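Side-chain contacts in structural protein ORF273 (Acidianus two-tailed virus, PDB 4ART), which is of undetermined molecular function but is a structural protein of the virion, stable to heat and acid and with a new fold: residues A[111-116]-A[167-172]; A[118-123]-A[173-178]. One frame throughout, in Å; residues are numbered along the deposited sequence.

Both contacts join helix 113-123 to the region around helix 171-179, and both are apolar and buried. Contact 1 uses the start of each helix and the loop before the second; its centre lies about 10 Å from the centre of the chain, and all four touching residues are buried. Contact 2 is centred about 17 Å out, and one of its three touching residues, Tyr120, is partly exposed. The two centres are about 9 Å apart, and Tyr120 bridges them by packing on Ile171 and Pro172. Their chemistry differs mainly at the margins: contact 1 includes helix caps, a sulfate and the neighbouring subunit, whereas contact 2 packs a valine on a leucine methyl and the Tyr120 ring.

Contact 1: residues A[111-116]-A[167-172]; sequences PSISDI and RALRIP. With SO4 (sulfate ion), chain E.
Ile113 CD1 faces both methyls of Leu169, lying 3.8 Å from Leu169 CD1 and equally far from Leu169 CD2. The bond from CA to CB of Ile113 does not itself aim at residues 167-172. Its first torsion sets CG1 beside the backbone N, and the turn at the next one (chi2 -67°) then sends CD1 to the leucine. Ile116 meets the same leucine and Ile171 crosswise, each side chain roughly perpendicular to its own. Its CG2 stands 4.1 Å from Ile171 CD1 and is equally close to Leu169 CD1. The CD1 of Ile116 is modelled too near a backbone oxygen, and its part in the packing is doubtful. Helix 188-201 covers the layer through Val198, which touches both Ile113 and Ile171, while Phe243 packs on Leu169.

The polar interactions stay within each segment or lead away from the interface. Ser112 is the N-cap of helix 113-123: its OG accepts from Asp115 N at 3.0 Å in a nearly straight bond (167°). The same hydroxyl donates to O1 of a sulfate, probably from the crystallisation liquor, with Ser112 OG 3.0 Å from that oxygen. Ser114 N adds a weak bond to O1 at 3.4 Å. Ser114 OG is hydrogen-bonded to Glu195 OE2, and Ser114 also packs on Arg215 of the second subunit.

Across the interface, Arg170 has positive phi (65°) and forms a Schellman motif ending helix 162-168, including Arg170 N to Arg167 O at 3.0 Å. Arg170 is also the N-cap position of helix 171-179. Gln202 NE2 bonds to Leu169 O and its OE1 to Arg170 NH1, so both ends of one amide meet this turn.

The join is therefore purely hydrophobic, its methyls meeting at van der Waals distance, while the polar bonds lie in the turns at the helix ends and not between the segments.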
loop_
_atom_site.group_PDB
_atom_site.type_symbol
_atom_site.label_atom_id
_atom_site.label_comp_id
_atom_site.label_asym_id
_atom_site.label_seq_id
_atom_site.Cartn_x
_atom_site.Cartn_y
_atom_site.Cartn_z
ATOM N N PRO A 111 -11.603 0.327 0.270
ATOM C CA PRO A 111 -11.037 1.598 -0.187
ATOM C C PRO A 111 -10.216 2.229 0.903
ATOM O O PRO A 111 -10.417 1.992 2.095
ATOM C CB PRO A 111 -12.253 2.488 -0.397
ATOM C CG PRO A 111 -13.348 1.821 0.311
ATOM C CD PRO A 111 -13.075 0.373 0.337
ATOM N N SER A 112 -9.257 3.004 0.455
ATOM C CA SER A 112 -8.387 3.852 1.216
ATOM C C SER A 112 -9.273 4.736 2.135
ATOM O O SER A 112 -10.327 5.221 1.686
ATOM C CB SER A 112 -7.608 4.710 0.222
ATOM O OG SER A 112 -7.715 6.082 0.528
ATOM N N ILE A 113 -8.844 4.941 3.406
ATOM C CA ILE A 113 -9.556 5.771 4.388
ATOM C C ILE A 113 -9.703 7.182 3.830
ATOM O O ILE A 113 -10.796 7.760 3.868
ATOM C CB ILE A 113 -8.851 5.728 5.791
ATOM C CG1 ILE A 113 -9.268 4.464 6.548
ATOM C CG2 ILE A 113 -9.158 6.976 6.674
ATOM C CD1 ILE A 113 -10.778 4.376 7.008
ATOM N N SER A 114 -8.605 7.694 3.255
ATOM C CA SER A 114 -8.537 9.012 2.643
ATOM C C SER A 114 -9.656 9.198 1.630
ATOM O O SER A 114 -10.339 10.214 1.659
ATOM C CB SER A 114 -7.177 9.231 1.974
ATOM O OG SER A 114 -6.108 9.181 2.900
ATOM N N ASP A 115 -9.829 8.238 0.739
ATOM C CA ASP A 115 -10.863 8.257 -0.292
ATOM C C ASP A 115 -12.278 8.281 0.270
ATOM O O ASP A 115 -13.045 9.155 -0.122
ATOM C CB ASP A 115 -10.696 7.077 -1.273
ATOM C CG ASP A 115 -9.634 7.297 -2.349
ATOM O OD1 ASP A 115 -9.266 8.442 -2.586
ATOM O OD2 ASP A 115 -9.194 6.313 -2.957
ATOM N N ILE A 116 -12.619 7.381 1.188
ATOM C CA ILE A 116 -13.985 7.316 1.788
ATOM C C ILE A 116 -14.325 8.575 2.551
ATOM O O ILE A 116 -15.442 9.074 2.440
ATOM C CB ILE A 116 -14.234 6.051 2.663
ATOM C CG1 ILE A 116 -13.749 4.825 1.990
ATOM C CG2 ILE A 116 -15.684 5.887 3.208
ATOM C CD1 ILE A 116 -12.754 4.354 2.809
ATOM N N ARG A 167 -20.636 5.116 7.349
ATOM C CA ARG A 167 -21.387 4.880 8.571
ATOM C C ARG A 167 -20.725 3.816 9.432
ATOM O O ARG A 167 -20.614 4.020 10.625
ATOM C CB ARG A 167 -22.844 4.480 8.262
ATOM C CG ARG A 167 -23.737 5.662 7.962
ATOM C CD ARG A 167 -25.212 5.290 7.997
ATOM N NE ARG A 167 -25.589 4.374 6.918
ATOM C CZ ARG A 167 -25.948 4.767 5.700
ATOM N NH1 ARG A 167 -25.965 6.061 5.388
ATOM N NH2 ARG A 167 -26.293 3.871 4.783
ATOM N N ALA A 168 -20.294 2.687 8.839
ATOM C CA ALA A 168 -19.622 1.590 9.562
ATOM C C ALA A 168 -18.277 2.040 10.126
ATOM O O ALA A 168 -17.825 1.495 11.125
ATOM C CB ALA A 168 -19.429 0.390 8.644
ATOM N N LEU A 169 -17.638 3.019 9.472
ATOM C CA LEU A 169 -16.359 3.583 9.883
ATOM C C LEU A 169 -16.564 4.689 10.906
ATOM O O LEU A 169 -15.584 5.250 11.408
ATOM C CB LEU A 169 -15.574 4.112 8.651
ATOM C CG LEU A 169 -14.876 3.053 7.808
ATOM C CD1 LEU A 169 -14.435 3.630 6.454
ATOM C CD2 LEU A 169 -13.692 2.421 8.591
ATOM N N ARG A 170 -17.837 5.020 11.208
ATOM C CA ARG A 170 -18.306 6.051 12.152
ATOM C C ARG A 170 -17.912 7.448 11.683
ATOM O O ARG A 170 -17.933 8.403 12.472
ATOM C CB ARG A 170 -17.863 5.794 13.613
ATOM C CG ARG A 170 -18.380 4.488 14.241
ATOM C CD ARG A 170 -17.960 4.347 15.697
ATOM N NE ARG A 170 -18.549 5.382 16.559
ATOM C CZ ARG A 170 -17.896 6.441 17.039
ATOM N NH1 ARG A 170 -16.608 6.624 16.755
ATOM N NH2 ARG A 170 -18.525 7.324 17.805
ATOM N N ILE A 171 -17.607 7.571 10.383
ATOM C CA ILE A 171 -17.239 8.845 9.780
ATOM C C ILE A 171 -18.283 9.947 10.050
ATOM O O ILE A 171 -17.854 11.024 10.458
ATOM C CB ILE A 171 -16.774 8.710 8.307
ATOM C CG1 ILE A 171 -15.376 8.069 8.240
ATOM C CG2 ILE A 171 -16.774 10.060 7.595
ATOM C CD1 ILE A 171 -14.946 7.525 6.888
ATOM N N PRO A 172 -19.623 9.741 9.887
ATOM C CA PRO A 172 -20.573 10.845 10.136
ATOM C C PRO A 172 -20.526 11.429 11.541
ATOM O O PRO A 172 -20.564 12.657 11.677
ATOM C CB PRO A 172 -21.934 10.211 9.828
ATOM C CG PRO A 172 -21.611 9.126 8.860
ATOM C CD PRO A 172 -20.343 8.555 9.399
HETATM S S SO4 E . -4.465 5.702 2.052
HETATM O O1 SO4 E . -5.726 5.868 2.751
HETATM O O2 SO4 E . -4.599 4.922 0.829
HETATM O O3 SO4 E . -3.945 7.029 1.714
HETATM O O4 SO4 E . -3.517 4.988 2.918
#

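Contact 2: residues A[118-123]-A[173-178]; sequences KFYLEK and QIVEQK
The ring of Tyr120 meets Val175 at one ring carbon, CE2, which lies 4.0 Å from Val175 CG2 and 4.1 Å from Val175 CB. The side chains run alongside one another, pointing roughly opposite ways. With CG anti to the backbone N (chi1 170°), the tyrosine swings out toward helix 171-179. The ring of Phe119 leaves from another side of its helix and packs edge-to-face with Phe90.

Each of the two helices leads into a strand of a small parallel pair, 127-128 and 185-186, which places this contact just ahead of that pairing. Val175 supplies the branched end that fits against the partner helix: both its methyls reach Leu121, with Val175 CG2 at 3.7 Å and Val175 CG1 at 3.8 Å from Leu121 CD2. Val175 CG2 is thus shared between the leucine and the tyrosine. The nearest pair of CA atoms across the segments is also here, Leu121 CA and Val175 CA, 8.1 Å apart. Leu121 also packs on Phe191, Leu179 and Ile128, and Ile174, next to the valine, turns instead to helix 188-201, packing on Ile194, Ile197 and Val198.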
loop_
_atom_site.group_PDB
_atom_site.type_symbol
_atom_site.label_atom_id
_atom_site.label_comp_id
_atom_site.label_asym_id
_atom_site.label_seq_id
_atom_site.Cartn_x
_atom_site.Cartn_y
_atom_site.Cartn_z
ATOM N N LYS A 118 -12.952 11.597 2.030
ATOM C CA LYS A 118 -13.082 12.637 1.001
ATOM C C LYS A 118 -14.463 12.528 0.334
ATOM O O LYS A 118 -15.187 13.517 0.249
ATOM C CB LYS A 118 -11.961 12.498 -0.050
ATOM C CG LYS A 118 -12.120 13.388 -1.286
ATOM C CD LYS A 118 -10.940 13.263 -2.247
ATOM C CE LYS A 118 -11.010 12.113 -3.199
ATOM N NZ LYS A 118 -9.709 11.913 -3.893
ATOM N N PHE A 119 -14.815 11.329 -0.118
ATOM C CA PHE A 119 -16.088 11.032 -0.772
ATOM C C PHE A 119 -17.284 11.348 0.148
ATOM O O PHE A 119 -18.215 11.987 -0.316
ATOM C CB PHE A 119 -16.116 9.576 -1.287
ATOM C CG PHE A 119 -15.047 9.191 -2.319
ATOM C CD1 PHE A 119 -14.448 10.151 -3.122
ATOM C CD2 PHE A 119 -14.696 7.854 -2.528
ATOM C CE1 PHE A 119 -13.499 9.782 -4.108
ATOM C CE2 PHE A 119 -13.739 7.496 -3.514
ATOM C CZ PHE A 119 -13.150 8.462 -4.286
ATOM N N TYR A 120 -17.229 10.978 1.451
ATOM C CA TYR A 120 -18.317 11.282 2.403
ATOM C C TYR A 120 -18.441 12.779 2.608
ATOM O O TYR A 120 -19.550 13.309 2.511
ATOM C CB TYR A 120 -18.149 10.568 3.775
ATOM C CG TYR A 120 -19.134 11.085 4.819
ATOM C CD1 TYR A 120 -20.426 10.568 4.904
ATOM C CD2 TYR A 120 -18.797 12.141 5.671
ATOM C CE1 TYR A 120 -21.362 11.097 5.799
ATOM C CE2 TYR A 120 -19.711 12.655 6.594
ATOM C CZ TYR A 120 -20.995 12.132 6.654
ATOM O OH TYR A 120 -21.898 12.662 7.549
ATOM N N LEU A 121 -17.310 13.468 2.925
ATOM C CA LEU A 121 -17.310 14.909 3.153
ATOM C C LEU A 121 -17.951 15.683 2.012
ATOM O O LEU A 121 -18.823 16.514 2.249
ATOM C CB LEU A 121 -15.903 15.435 3.443
ATOM C CG LEU A 121 -15.302 15.099 4.818
ATOM C CD1 LEU A 121 -13.842 15.427 4.840
ATOM C CD2 LEU A 121 -16.016 15.815 5.964
ATOM N N GLU A 122 -17.561 15.370 0.778
ATOM C CA GLU A 122 -18.066 16.033 -0.429
ATOM C C GLU A 122 -19.517 15.731 -0.735
ATOM O O GLU A 122 -20.239 16.615 -1.211
ATOM C CB GLU A 122 -17.177 15.725 -1.626
ATOM C CG GLU A 122 -15.861 16.432 -1.457
ATOM C CD GLU A 122 -14.725 16.146 -2.413
ATOM O OE1 GLU A 122 -14.861 15.304 -3.332
ATOM O OE2 GLU A 122 -13.696 16.837 -2.269
ATOM N N LYS A 123 -19.944 14.497 -0.453
ATOM C CA LYS A 123 -21.326 14.063 -0.653
ATOM C C LYS A 123 -22.216 14.769 0.367
ATOM O O LYS A 123 -23.338 15.089 0.033
ATOM C CB LYS A 123 -21.461 12.522 -0.567
ATOM C CG LYS A 123 -22.616 11.971 -1.369
ATOM C CD LYS A 123 -22.839 10.482 -1.174
ATOM C CE LYS A 123 -24.055 10.060 -1.952
ATOM N NZ LYS A 123 -24.196 8.582 -2.039
ATOM N N GLN A 173 -20.429 10.551 12.578
ATOM C CA GLN A 173 -20.342 10.934 14.000
ATOM C C GLN A 173 -19.066 11.720 14.287
ATOM O O GLN A 173 -19.121 12.698 15.026
ATOM C CB GLN A 173 -20.376 9.699 14.920
ATOM C CG GLN A 173 -21.620 8.860 14.791
ATOM C CD GLN A 173 -21.447 7.672 13.880
ATOM O OE1 GLN A 173 -21.049 7.790 12.710
ATOM N NE2 GLN A 173 -21.900 6.509 14.358
ATOM N N ILE A 174 -17.915 11.275 13.731
ATOM C CA ILE A 174 -16.605 11.945 13.928
ATOM C C ILE A 174 -16.567 13.325 13.245
ATOM O O ILE A 174 -16.045 14.270 13.840
ATOM C CB ILE A 174 -15.390 11.022 13.579
ATOM C CG1 ILE A 174 -15.442 9.701 14.411
ATOM C CG2 ILE A 174 -14.059 11.752 13.776
ATOM C CD1 ILE A 174 -14.521 8.496 13.916
ATOM N N VAL A 175 -17.156 13.437 12.015
ATOM C CA VAL A 175 -17.271 14.676 11.225
ATOM C C VAL A 175 -18.180 15.627 11.993
ATOM O O VAL A 175 -17.848 16.790 12.104
ATOM C CB VAL A 175 -17.753 14.417 9.757
ATOM C CG1 VAL A 175 -18.180 15.695 9.061
ATOM C CG2 VAL A 175 -16.671 13.724 8.940
ATOM N N GLU A 176 -19.302 15.126 12.566
ATOM C CA GLU A 176 -20.247 15.947 13.337
ATOM C C GLU A 176 -19.608 16.495 14.608
ATOM O O GLU A 176 -19.706 17.694 14.864
ATOM C CB GLU A 176 -21.535 15.182 13.652
ATOM C CG GLU A 176 -22.727 16.094 13.881
ATOM C CD GLU A 176 -24.084 15.414 13.829
ATOM O OE1 GLU A 176 -24.246 14.458 13.034
ATOM O OE2 GLU A 176 -25.007 15.892 14.527
ATOM N N GLN A 177 -18.905 15.636 15.363
ATOM C CA GLN A 177 -18.217 16.023 16.587
ATOM C C GLN A 177 -17.131 17.080 16.324
ATOM O O GLN A 177 -17.010 18.044 17.073
ATOM C CB GLN A 177 -17.605 14.775 17.252
ATOM C CG GLN A 177 -17.140 14.996 18.695
ATOM C CD GLN A 177 -18.295 15.165 19.670
ATOM O OE1 GLN A 177 -19.439 14.736 19.425
ATOM N NE2 GLN A 177 -18.021 15.806 20.797
ATOM N N LYS A 178 -16.372 16.922 15.233
ATOM C CA LYS A 178 -15.274 17.826 14.884
ATOM C C LYS A 178 -15.662 19.080 14.081
ATOM O O LYS A 178 -15.109 20.146 14.334
ATOM C CB LYS A 178 -14.136 17.050 14.195
ATOM C CG LYS A 178 -12.748 17.698 14.340
ATOM C CD LYS A 178 -12.030 17.296 15.637
ATOM C CE LYS A 178 -10.596 17.769 15.649
ATOM N NZ LYS A 178 -9.768 16.955 16.579
#